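Local coordinates for biogenic amine-binding protein (PDB 4GE1) that binds small biogenic amines such as tryptamine in the barrel of a salivary lipocalin, probably sequestering serotonin and norepinephrine while the insect feeds on blood, at residues G22-T27 against T44-Q49; Y29-S34 against Y133-V138; K57-N62 against Y72-A77; A91-V96 against D104-Q109. One frame throughout, in Å; residues are numbered along the deposited sequence.

Contact 1 of 4, residues G22-T27 against T44-Q49; sequences GSWYIT and TKFLHQ
Lys45 lies alongside the ring of Tyr25, both side chains pointing the same way from neighbouring strands, and its extended chain follows that ring. CB sits near CD2 of Tyr25, CG moves on to CE2, and CD lies 3.5 Å from the same Tyr25 CE2. Lys45 CE comes near both Tyr25 OH and Ser23 OG, and Lys45 NZ ends the run with a hydrogen bond of 2.9 Å to Tyr25 OH. The ammonium has a second partner in the salt bridge to Asp181, which ties this outer side of the sheet to helix 181-189.

The strands 23-31 and 43-50 run antiparallel as a hairpin in the lipocalin barrel, and their other face looks into the barrel interior, where Ile26 belongs to the tryptamine pocket. There Trp24 CB stands over one face of the Phe46 ring, 3.8 Å from its centroid. Phe46 has CG wedged between its backbone N and carbonyl carbon (chi1 62°), which swings the ring across toward Trp24; the indole and phenyl planes are near parallel but slid apart. The imidazole of His48 completes this aromatic cluster, with NE2 at the indole edge, while its ND1 bonds Glu58. On the other side of the Trp24-Phe46 pair from His48, Ile26 CD1 packs against Thr44 CG2 at 3.6 Å, and Phe46 CE2 touches Ile26 CG1.

Backbone bonds pair Trp24 with Phe46 in both directions. One water bridges Gly22 N and His48 O at one end of the ladder; at the other, a second water accepts from Thr44 N and donates to Ile26 O, 2.7 Å away.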
# COMPACT_ATOMS: atom_id res chain seq x y z
N GLY A 22 -10.15 7.47 -4.43
CA GLY A 22 -9.70 6.87 -5.67
C GLY A 22 -8.80 5.68 -5.39
O GLY A 22 -8.99 4.97 -4.40
N SER A 23 -7.80 5.48 -6.24
CA SER A 23 -6.97 4.28 -6.18
C SER A 23 -5.49 4.55 -6.45
O SER A 23 -5.11 5.63 -6.92
CB SER A 23 -7.49 3.24 -7.18
OG SER A 23 -7.42 3.76 -8.49
N TRP A 24 -4.67 3.54 -6.17
CA TRP A 24 -3.22 3.60 -6.34
C TRP A 24 -2.67 2.34 -7.00
O TRP A 24 -3.17 1.25 -6.76
CB TRP A 24 -2.53 3.73 -4.97
CG TRP A 24 -2.73 5.06 -4.27
CD1 TRP A 24 -3.64 5.35 -3.28
CD2 TRP A 24 -1.98 6.27 -4.47
NE1 TRP A 24 -3.50 6.65 -2.87
CE2 TRP A 24 -2.49 7.24 -3.59
CE3 TRP A 24 -0.93 6.62 -5.32
CZ2 TRP A 24 -1.99 8.53 -3.54
CZ3 TRP A 24 -0.43 7.90 -5.27
CH2 TRP A 24 -0.97 8.84 -4.38
N TYR A 25 -1.64 2.49 -7.82
CA TYR A 25 -0.91 1.35 -8.36
C TYR A 25 0.46 1.30 -7.70
O TYR A 25 1.14 2.32 -7.57
CB TYR A 25 -0.74 1.48 -9.87
CG TYR A 25 -2.04 1.44 -10.64
CD1 TYR A 25 -2.73 2.61 -10.95
CD2 TYR A 25 -2.57 0.23 -11.07
CE1 TYR A 25 -3.92 2.58 -11.65
CE2 TYR A 25 -3.76 0.19 -11.79
CZ TYR A 25 -4.43 1.37 -12.07
OH TYR A 25 -5.61 1.33 -12.78
N ILE A 26 0.87 0.10 -7.29
CA ILE A 26 2.20 -0.10 -6.73
C ILE A 26 3.17 -0.41 -7.87
O ILE A 26 3.12 -1.49 -8.46
CB ILE A 26 2.22 -1.20 -5.67
CG1 ILE A 26 1.15 -0.90 -4.61
CG2 ILE A 26 3.60 -1.29 -5.03
CD1 ILE A 26 1.30 -1.69 -3.34
N THR A 27 4.03 0.55 -8.18
CA THR A 27 4.87 0.46 -9.36
C THR A 27 6.25 -0.15 -9.08
O THR A 27 6.80 -0.86 -9.92
CB THR A 27 5.04 1.83 -10.03
OG1 THR A 27 5.52 2.78 -9.06
CG2 THR A 27 3.71 2.31 -10.58
N THR A 44 -0.02 -4.83 -7.98
CA THR A 44 -0.99 -4.47 -6.95
C THR A 44 -1.69 -3.15 -7.28
O THR A 44 -1.06 -2.16 -7.64
CB THR A 44 -0.36 -4.41 -5.55
OG1 THR A 44 -0.00 -5.73 -5.12
CG2 THR A 44 -1.38 -3.82 -4.56
N LYS A 45 -3.01 -3.17 -7.17
CA LYS A 45 -3.80 -1.96 -7.25
C LYS A 45 -4.64 -1.93 -5.99
O LYS A 45 -5.11 -2.98 -5.53
CB LYS A 45 -4.70 -1.97 -8.49
CG LYS A 45 -5.69 -0.82 -8.56
CD LYS A 45 -6.46 -0.83 -9.88
CE LYS A 45 -7.36 0.40 -10.01
NZ LYS A 45 -8.01 0.48 -11.36
N PHE A 46 -4.82 -0.76 -5.40
CA PHE A 46 -5.73 -0.68 -4.27
C PHE A 46 -6.70 0.48 -4.34
O PHE A 46 -6.45 1.50 -4.99
CB PHE A 46 -5.03 -0.83 -2.90
CG PHE A 46 -4.01 0.23 -2.57
CD1 PHE A 46 -4.30 1.23 -1.65
CD2 PHE A 46 -2.73 0.18 -3.11
CE1 PHE A 46 -3.35 2.19 -1.29
CE2 PHE A 46 -1.77 1.14 -2.75
CZ PHE A 46 -2.08 2.15 -1.85
N LEU A 47 -7.84 0.29 -3.69
CA LEU A 47 -8.93 1.25 -3.70
C LEU A 47 -9.21 1.66 -2.26
O LEU A 47 -9.34 0.81 -1.39
CB LEU A 47 -10.17 0.60 -4.31
CG LEU A 47 -11.31 1.48 -4.82
CD1 LEU A 47 -10.83 2.28 -6.02
CD2 LEU A 47 -12.52 0.63 -5.19
N HIS A 48 -9.33 2.95 -2.00
CA HIS A 48 -9.61 3.32 -0.62
C HIS A 48 -10.51 4.53 -0.40
O HIS A 48 -10.75 5.33 -1.31
CB HIS A 48 -8.31 3.40 0.22
CG HIS A 48 -7.30 4.38 -0.28
ND1 HIS A 48 -6.00 4.42 0.18
CD2 HIS A 48 -7.41 5.38 -1.20
CE1 HIS A 48 -5.35 5.39 -0.43
NE2 HIS A 48 -6.18 5.99 -1.27
N GLN A 49 -11.05 4.63 0.81
CA GLN A 49 -11.98 5.70 1.13
C GLN A 49 -11.89 6.07 2.60
O GLN A 49 -11.48 5.27 3.44
CB GLN A 49 -13.41 5.25 0.82
CG GLN A 49 -13.72 3.88 1.40
CD GLN A 49 -15.21 3.59 1.54
OE1 GLN A 49 -16.02 3.89 0.66
NE2 GLN A 49 -15.57 2.99 2.67
O HOH W 1 -12.79 6.18 -3.09
O HOH W 2 2.85 -4.00 -7.52

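Contact 2 of 4, residues Y29-S34 against Y133-V138; sequences YKLGDS and YYLYAV
Tyr134 and Asp33 are brought together by their first torsions: a chi1 of 68° lays the phenol ring over the Gly32 turn, and the carboxylate has CG beside its own backbone N (chi1 -71°). Tyr134 OH donates to Asp33 OD1 at 2.6 Å, reaching the oxygen from above the carboxylate plane rather than within it. The extended Lys30 chain also reaches the phenol oxygen, its NZ making a weak hydrogen bond of 3.2 Å to Tyr134 OH. Beneath the ring, Gly32 CA makes a CH-pi contact over one face, 3.9 Å from the centroid. The chain leaves its strand here with a positive phi, and Gly32 N still bonds Tyr134 O at 2.8 Å.

The antiparallel pairing of strand 23-31 with strand 130-140, the first and the eighth of the barrel, closes the lipocalin barrel. Lys30 and Tyr136 form its hydrogen-bonded pair, with both bonds at 2.9 Å between the N of one and the O of the other.

On the opposite face of this sheet Leu135, a pocket residue, sets CD1 3.8 Å from CD1 of Tyr29, whose hydroxyl is held by Asp40 O and Asn42 N. Leu31 CD1 reaches Tyr133 CD1 at 3.5 Å; Tyr133 also lines the tryptamine pocket, although this residue is poorly ordered.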
# COMPACT_ATOMS: atom_id res chain seq x y z
N TYR A 29 8.95 -1.57 -5.64
CA TYR A 29 9.02 -1.90 -4.23
C TYR A 29 10.12 -2.85 -3.82
O TYR A 29 10.54 -3.72 -4.58
CB TYR A 29 7.67 -2.44 -3.75
CG TYR A 29 7.26 -3.77 -4.34
CD1 TYR A 29 7.68 -4.97 -3.78
CD2 TYR A 29 6.41 -3.83 -5.44
CE1 TYR A 29 7.28 -6.19 -4.31
CE2 TYR A 29 6.00 -5.04 -5.98
CZ TYR A 29 6.43 -6.22 -5.41
OH TYR A 29 6.01 -7.41 -5.97
N LYS A 30 10.59 -2.67 -2.59
CA LYS A 30 11.50 -3.62 -1.96
C LYS A 30 10.77 -4.28 -0.80
O LYS A 30 10.29 -3.61 0.11
CB LYS A 30 12.74 -2.92 -1.43
CG LYS A 30 13.63 -3.84 -0.58
CD LYS A 30 14.91 -3.14 -0.16
CE LYS A 30 15.80 -4.07 0.66
NZ LYS A 30 16.82 -3.29 1.40
N LEU A 31 10.68 -5.60 -0.87
CA LEU A 31 10.09 -6.40 0.18
C LEU A 31 11.19 -7.18 0.92
O LEU A 31 11.80 -8.08 0.36
CB LEU A 31 9.11 -7.38 -0.43
CG LEU A 31 8.56 -8.43 0.53
CD1 LEU A 31 7.76 -7.75 1.62
CD2 LEU A 31 7.70 -9.42 -0.24
N GLY A 32 11.44 -6.83 2.18
CA GLY A 32 12.44 -7.54 2.99
C GLY A 32 13.90 -7.38 2.58
O GLY A 32 14.23 -6.56 1.73
N ASP A 33 14.78 -8.16 3.20
CA ASP A 33 16.22 -8.10 2.91
C ASP A 33 16.69 -9.07 1.82
O ASP A 33 17.65 -8.78 1.10
CB ASP A 33 17.04 -8.33 4.19
CG ASP A 33 16.97 -7.16 5.15
OD1 ASP A 33 17.11 -6.01 4.69
OD2 ASP A 33 16.79 -7.40 6.36
N SER A 34 16.05 -10.23 1.70
CA SER A 34 16.51 -11.24 0.74
C SER A 34 16.08 -10.90 -0.69
O SER A 34 15.13 -10.14 -0.90
CB SER A 34 16.01 -12.63 1.13
OG SER A 34 14.63 -12.77 0.85
N TYR A 133 9.34 -8.95 7.52
CA TYR A 133 8.47 -8.46 6.45
C TYR A 133 8.35 -6.95 6.55
O TYR A 133 7.54 -6.43 7.33
CB TYR A 133 7.07 -9.08 6.53
CG TYR A 133 5.99 -8.26 5.84
CD1 TYR A 133 5.79 -8.36 4.46
CD2 TYR A 133 5.18 -7.38 6.55
CE1 TYR A 133 4.82 -7.61 3.82
CE2 TYR A 133 4.21 -6.63 5.92
CZ TYR A 133 4.03 -6.75 4.55
OH TYR A 133 3.06 -6.02 3.91
N TYR A 134 9.18 -6.24 5.80
CA TYR A 134 8.98 -4.81 5.66
C TYR A 134 8.88 -4.47 4.20
O TYR A 134 9.46 -5.16 3.34
CB TYR A 134 10.10 -4.01 6.34
CG TYR A 134 11.45 -4.12 5.68
CD1 TYR A 134 12.42 -4.99 6.17
CD2 TYR A 134 11.77 -3.35 4.56
CE1 TYR A 134 13.66 -5.09 5.57
CE2 TYR A 134 13.03 -3.45 3.96
CZ TYR A 134 13.96 -4.32 4.47
OH TYR A 134 15.21 -4.42 3.89
N LEU A 135 8.15 -3.41 3.91
CA LEU A 135 7.94 -3.01 2.54
C LEU A 135 8.24 -1.53 2.35
O LEU A 135 7.75 -0.68 3.11
CB LEU A 135 6.49 -3.29 2.15
CG LEU A 135 6.06 -2.91 0.73
CD1 LEU A 135 6.61 -3.92 -0.24
CD2 LEU A 135 4.54 -2.85 0.64
N TYR A 136 9.06 -1.24 1.35
CA TYR A 136 9.19 0.11 0.83
C TYR A 136 8.55 0.14 -0.55
O TYR A 136 8.93 -0.63 -1.44
CB TYR A 136 10.66 0.52 0.73
CG TYR A 136 11.32 0.84 2.04
CD1 TYR A 136 11.18 2.10 2.62
CD2 TYR A 136 12.10 -0.10 2.70
CE1 TYR A 136 11.79 2.41 3.81
CE2 TYR A 136 12.72 0.20 3.90
CZ TYR A 136 12.57 1.46 4.45
OH TYR A 136 13.18 1.75 5.64
N ALA A 137 7.58 1.03 -0.75
CA ALA A 137 6.82 1.02 -2.00
C ALA A 137 6.67 2.39 -2.65
O ALA A 137 6.37 3.38 -1.98
CB ALA A 137 5.43 0.39 -1.78
N VAL A 138 6.88 2.42 -3.96
CA VAL A 138 6.49 3.56 -4.78
C VAL A 138 5.10 3.32 -5.38
O VAL A 138 4.81 2.24 -5.92
CB VAL A 138 7.52 3.86 -5.88
CG1 VAL A 138 6.99 4.92 -6.83
CG2 VAL A 138 8.84 4.30 -5.25

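Contact 3 of 4, residues K57-N62 against Y72-A77; sequences KEVFSN and YDISFA. With TSS (2-(1H-indol-3-yl)ethanamine), chain E.
The amine end of the tryptamine pocket is built on this hairpin, where Phe60 and Asp73 meet around the ligand nitrogen. TSS N1 donates a hydrogen bond of 2.7 Å to Asp73 OD2 and sits over the centre of the Phe60 ring, 3.0 Å above its plane. If protonated, as expected for a primary amine, it would gain from both the carboxylate and the aromatic face. A chi1 near +60° (58°) folds the Asp73 carboxylate back over its own backbone and across the strand boundary, until Asp73 OD2 lies 3.0 Å from Phe60 CD1.

Both oxygens of that carboxylate are gripped. Asn62 ND2 donates to Asp73 OD1 at 3.0 Å, almost along the C-O bond and in the amide plane, with the two flat groups only 17° apart; Asn93 ND2 bonds OD2 from the next strand. Asn62 OD1 is hydrogen-bonded to Thr44 OG1, helping to fix the amide. Gln139 OE1 also bonds the ligand.

Ser75 OG, hydrogen-bonded to Asn93 ND2, comes to the edge of the Phe60 ring, and Glu58 OE2, which bonds Tyr89 OH, lies near Ser75 CB. Facing helix 181-189 on the outer side, Val59 CG2 packs against Ile74 CG2 at 4.0 Å. Phe60 N bonds Asp73 O at 2.8 Å in the antiparallel ladder. Polar and aromatic side chains directed inward from paired strands suit a lipocalin barrel adapted to an amine.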
# COMPACT_ATOMS: atom_id res chain seq x y z
N LYS A 57 -10.75 2.77 4.86
CA LYS A 57 -10.83 1.39 4.40
C LYS A 57 -10.02 1.28 3.13
O LYS A 57 -10.16 2.12 2.25
CB LYS A 57 -12.29 1.02 4.13
CG LYS A 57 -12.50 -0.42 3.70
CD LYS A 57 -13.97 -0.79 3.86
CE LYS A 57 -14.24 -2.24 3.53
NZ LYS A 57 -15.70 -2.55 3.72
N GLU A 58 -9.16 0.27 3.04
CA GLU A 58 -8.27 0.14 1.88
C GLU A 58 -8.25 -1.30 1.38
O GLU A 58 -7.88 -2.21 2.12
CB GLU A 58 -6.86 0.60 2.23
CG GLU A 58 -6.79 1.88 3.06
CD GLU A 58 -5.37 2.35 3.31
OE1 GLU A 58 -4.71 2.80 2.34
OE2 GLU A 58 -4.90 2.26 4.46
N VAL A 59 -8.67 -1.49 0.14
CA VAL A 59 -8.81 -2.83 -0.41
C VAL A 59 -7.78 -3.09 -1.49
O VAL A 59 -7.68 -2.33 -2.46
CB VAL A 59 -10.22 -3.07 -0.98
CG1 VAL A 59 -10.29 -4.43 -1.64
CG2 VAL A 59 -11.26 -2.96 0.13
N PHE A 60 -7.00 -4.16 -1.32
CA PHE A 60 -5.89 -4.47 -2.23
C PHE A 60 -6.19 -5.68 -3.12
O PHE A 60 -6.68 -6.71 -2.65
CB PHE A 60 -4.60 -4.74 -1.44
CG PHE A 60 -4.12 -3.57 -0.60
CD1 PHE A 60 -4.67 -3.32 0.64
CD2 PHE A 60 -3.10 -2.75 -1.05
CE1 PHE A 60 -4.22 -2.25 1.42
CE2 PHE A 60 -2.64 -1.68 -0.28
CZ PHE A 60 -3.20 -1.43 0.95
N SER A 61 -5.88 -5.54 -4.40
CA SER A 61 -5.85 -6.66 -5.33
C SER A 61 -4.39 -6.95 -5.70
O SER A 61 -3.72 -6.12 -6.32
CB SER A 61 -6.68 -6.34 -6.58
OG SER A 61 -6.37 -7.21 -7.66
N ASN A 62 -3.88 -8.12 -5.31
CA ASN A 62 -2.52 -8.48 -5.67
C ASN A 62 -2.51 -9.62 -6.66
O ASN A 62 -2.95 -10.73 -6.33
CB ASN A 62 -1.71 -8.89 -4.44
CG ASN A 62 -1.91 -7.95 -3.29
OD1 ASN A 62 -1.53 -6.78 -3.36
ND2 ASN A 62 -2.51 -8.45 -2.23
N TYR A 72 -5.99 -11.04 -1.94
CA TYR A 72 -6.68 -9.83 -1.53
C TYR A 72 -6.44 -9.57 -0.05
O TYR A 72 -6.33 -10.50 0.74
CB TYR A 72 -8.19 -9.96 -1.79
CG TYR A 72 -8.55 -10.42 -3.18
CD1 TYR A 72 -8.73 -11.78 -3.46
CD2 TYR A 72 -8.71 -9.51 -4.22
CE1 TYR A 72 -9.07 -12.22 -4.74
CE2 TYR A 72 -9.04 -9.94 -5.51
CZ TYR A 72 -9.22 -11.29 -5.76
OH TYR A 72 -9.57 -11.72 -7.03
N ASP A 73 -6.36 -8.29 0.31
CA ASP A 73 -6.29 -7.90 1.71
C ASP A 73 -6.93 -6.53 1.92
O ASP A 73 -7.14 -5.77 0.97
CB ASP A 73 -4.85 -7.96 2.28
CG ASP A 73 -3.86 -7.09 1.53
OD1 ASP A 73 -3.23 -7.61 0.58
OD2 ASP A 73 -3.68 -5.91 1.91
N ILE A 74 -7.29 -6.24 3.17
CA ILE A 74 -8.00 -5.00 3.46
C ILE A 74 -7.45 -4.37 4.71
O ILE A 74 -7.33 -5.03 5.74
CB ILE A 74 -9.51 -5.24 3.65
CG1 ILE A 74 -10.08 -6.05 2.48
CG2 ILE A 74 -10.23 -3.90 3.83
CD1 ILE A 74 -11.52 -6.51 2.70
N SER A 75 -7.13 -3.08 4.62
CA SER A 75 -6.73 -2.33 5.81
C SER A 75 -7.89 -1.54 6.37
O SER A 75 -8.59 -0.83 5.63
CB SER A 75 -5.58 -1.38 5.49
OG SER A 75 -4.41 -2.10 5.16
N PHE A 76 -8.09 -1.66 7.68
CA PHE A 76 -9.10 -0.88 8.38
C PHE A 76 -8.41 0.02 9.38
O PHE A 76 -7.57 -0.45 10.17
CB PHE A 76 -10.06 -1.79 9.14
CG PHE A 76 -10.71 -2.84 8.30
CD1 PHE A 76 -10.07 -4.04 8.04
CD2 PHE A 76 -11.99 -2.65 7.80
CE1 PHE A 76 -10.68 -5.03 7.27
CE2 PHE A 76 -12.61 -3.63 7.03
CZ PHE A 76 -11.95 -4.82 6.76
N ALA A 77 -8.74 1.30 9.36
CA ALA A 77 -8.22 2.24 10.35
C ALA A 77 -9.26 3.29 10.66
O ALA A 77 -10.33 3.33 10.05
CB ALA A 77 -6.94 2.89 9.86
N1 TSS E . -1.54 -4.46 1.19
CA TSS E . -0.51 -4.68 2.17
CB TSS E . 0.76 -3.90 2.01
CG TSS E . 0.66 -2.49 1.52
CD1 TSS E . 1.07 -2.02 0.29
NE1 TSS E . 0.82 -0.69 0.22
CE2 TSS E . 0.24 -0.27 1.40
CD2 TSS E . 0.13 -1.36 2.23
CZ2 TSS E . -0.21 1.00 1.84
CH2 TSS E . -0.76 1.15 3.11
CZ3 TSS E . -0.87 0.04 3.95
CE3 TSS E . -0.43 -1.22 3.51

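Contact 4 of 4, residues A91-V96 against D104-Q109; sequences AKNVIV and DERTLQ
Arg106 and Asn93 lie side by side, pointing the same way from a hydrogen-bonded pair, and Ile95 comes in across the guanidinium. Arg106 grips a single acceptor side-on with two nitrogens: NH2 lies 2.9 Å and NE 3.0 Å from Asn93 OD1. Both donors reach this oxygen from one face of the amide, above its plane and not on a lone pair, whereas the oxygen lies in the guanidinium plane. The two flat groups are turned 59° apart. Arg106 leaves the backbone at chi1 62° and then runs extended to NE, which sets the head beside the amide.

Strands 88-96 and 102-115 form this antiparallel hairpin of the lipocalin barrel, and Arg106 is one of the residues lining the tryptamine pocket. With OD1 of Asn93 taken up by the arginine, ND2 is left to face the inner residues of the neighbouring strand, Asp73 and Ser75, consistent with a second-shell role in positioning the carboxylate that receives the ligand amine. Ile95 CD1 lies 3.2 Å from Arg106 NH2, and Leu108 CD1 packs 3.4 Å from Asn93 CB, so that apolar groups flank the polar pair.

On the other side of the sheet the bent chain of Lys92 passes Arg106 O with CD and forms a salt bridge, NZ to Glu105 OE1 at 3.2 Å. Glu105 OE2 is bonded to Tyr195 OH, near the C-terminal end of the chain.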
# COMPACT_ATOMS: atom_id res chain seq x y z
N ALA A 91 -2.85 0.29 11.18
CA ALA A 91 -4.05 -0.31 10.62
C ALA A 91 -4.09 -1.78 10.98
O ALA A 91 -3.06 -2.41 11.22
CB ALA A 91 -4.08 -0.12 9.11
N LYS A 92 -5.30 -2.31 11.08
CA LYS A 92 -5.50 -3.75 11.12
C LYS A 92 -5.64 -4.18 9.66
O LYS A 92 -6.48 -3.67 8.92
CB LYS A 92 -6.76 -4.10 11.92
CG LYS A 92 -7.08 -5.59 11.98
CD LYS A 92 -5.86 -6.40 12.40
CE LYS A 92 -6.25 -7.58 13.27
NZ LYS A 92 -6.78 -7.13 14.58
N ASN A 93 -4.78 -5.09 9.23
CA ASN A 93 -4.86 -5.58 7.86
C ASN A 93 -5.28 -7.04 7.85
O ASN A 93 -4.70 -7.87 8.55
CB ASN A 93 -3.56 -5.33 7.09
CG ASN A 93 -3.62 -5.85 5.65
OD1 ASN A 93 -3.31 -7.00 5.38
ND2 ASN A 93 -4.02 -4.99 4.72
N VAL A 94 -6.31 -7.33 7.07
CA VAL A 94 -6.90 -8.65 7.02
C VAL A 94 -6.72 -9.26 5.64
O VAL A 94 -7.12 -8.67 4.63
CB VAL A 94 -8.40 -8.59 7.36
CG1 VAL A 94 -8.97 -9.99 7.56
CG2 VAL A 94 -8.62 -7.75 8.61
N ILE A 95 -6.08 -10.42 5.59
CA ILE A 95 -5.94 -11.15 4.34
C ILE A 95 -7.24 -11.91 4.14
O ILE A 95 -7.66 -12.66 5.02
CB ILE A 95 -4.77 -12.17 4.41
CG1 ILE A 95 -3.50 -11.50 4.92
CG2 ILE A 95 -4.55 -12.84 3.06
CD1 ILE A 95 -3.02 -10.35 4.07
N VAL A 96 -7.89 -11.71 2.99
CA VAL A 96 -9.20 -12.30 2.76
C VAL A 96 -9.34 -13.03 1.43
O VAL A 96 -8.60 -12.77 0.47
CB VAL A 96 -10.30 -11.22 2.83
CG1 VAL A 96 -10.24 -10.49 4.16
CG2 VAL A 96 -10.13 -10.25 1.68
N ASP A 104 -6.38 -14.51 7.38
CA ASP A 104 -5.45 -14.14 8.44
C ASP A 104 -5.52 -12.63 8.66
O ASP A 104 -6.08 -11.90 7.82
CB ASP A 104 -4.01 -14.53 8.06
CG ASP A 104 -3.05 -14.53 9.25
OD1 ASP A 104 -3.44 -14.09 10.35
OD2 ASP A 104 -1.90 -14.99 9.08
N GLU A 105 -4.95 -12.17 9.77
CA GLU A 105 -4.95 -10.74 10.12
C GLU A 105 -3.65 -10.33 10.82
O GLU A 105 -2.96 -11.15 11.45
CB GLU A 105 -6.17 -10.40 11.00
CG GLU A 105 -6.26 -11.22 12.31
CD GLU A 105 -7.58 -11.01 13.06
OE1 GLU A 105 -7.63 -10.18 13.99
OE2 GLU A 105 -8.57 -11.71 12.74
N ARG A 106 -3.31 -9.05 10.72
CA ARG A 106 -2.08 -8.54 11.30
C ARG A 106 -2.20 -7.04 11.51
O ARG A 106 -3.10 -6.38 10.97
CB ARG A 106 -0.94 -8.79 10.34
CG ARG A 106 -1.14 -8.07 9.03
CD ARG A 106 -0.33 -8.68 7.91
NE ARG A 106 -0.90 -8.31 6.61
CZ ARG A 106 -0.24 -8.33 5.46
NH1 ARG A 106 1.04 -8.69 5.45
NH2 ARG A 106 -0.84 -7.99 4.33
N THR A 107 -1.27 -6.50 12.29
CA THR A 107 -1.17 -5.07 12.49
C THR A 107 -0.06 -4.52 11.60
O THR A 107 1.04 -5.08 11.54
CB THR A 107 -0.81 -4.76 13.95
OG1 THR A 107 -1.71 -5.47 14.81
CG2 THR A 107 -0.91 -3.27 14.23
N LEU A 108 -0.34 -3.42 10.91
CA LEU A 108 0.65 -2.78 10.05
C LEU A 108 0.87 -1.34 10.45
O LEU A 108 -0.08 -0.56 10.57
CB LEU A 108 0.21 -2.84 8.58
CG LEU A 108 0.11 -4.22 7.94
CD1 LEU A 108 -0.39 -4.15 6.50
CD2 LEU A 108 1.46 -4.87 7.98
N GLN A 109 2.13 -0.98 10.67
CA GLN A 109 2.49 0.42 10.90
C GLN A 109 2.82 1.06 9.55
O GLN A 109 3.75 0.62 8.86
CB GLN A 109 3.68 0.51 11.85
CG GLN A 109 3.49 -0.31 13.13
CD GLN A 109 4.67 -0.20 14.09
OE1 GLN A 109 5.70 0.40 13.78
NE2 GLN A 109 4.51 -0.78 15.28

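From the N terminus, strand 23-31 takes part in two contacts. Contact 1 closes the first hairpin with strand 43-50; contact 2 closes a far longer loop by bringing strand 130-140 back to the same strand, and the two cross along the chain. Contacts 3 and 4 are successive hairpins within the long loop of contact 2. Strand 43-50 pairs with 55-64, and 69-78 with 88-96, which links contacts 1, 3 and 4 through one continuous sheet. Contact 2 also meets contact 4 where Tyr133 touches Arg106 and Leu108. Together all four contribute residues to the tryptamine pocket inside the barrel.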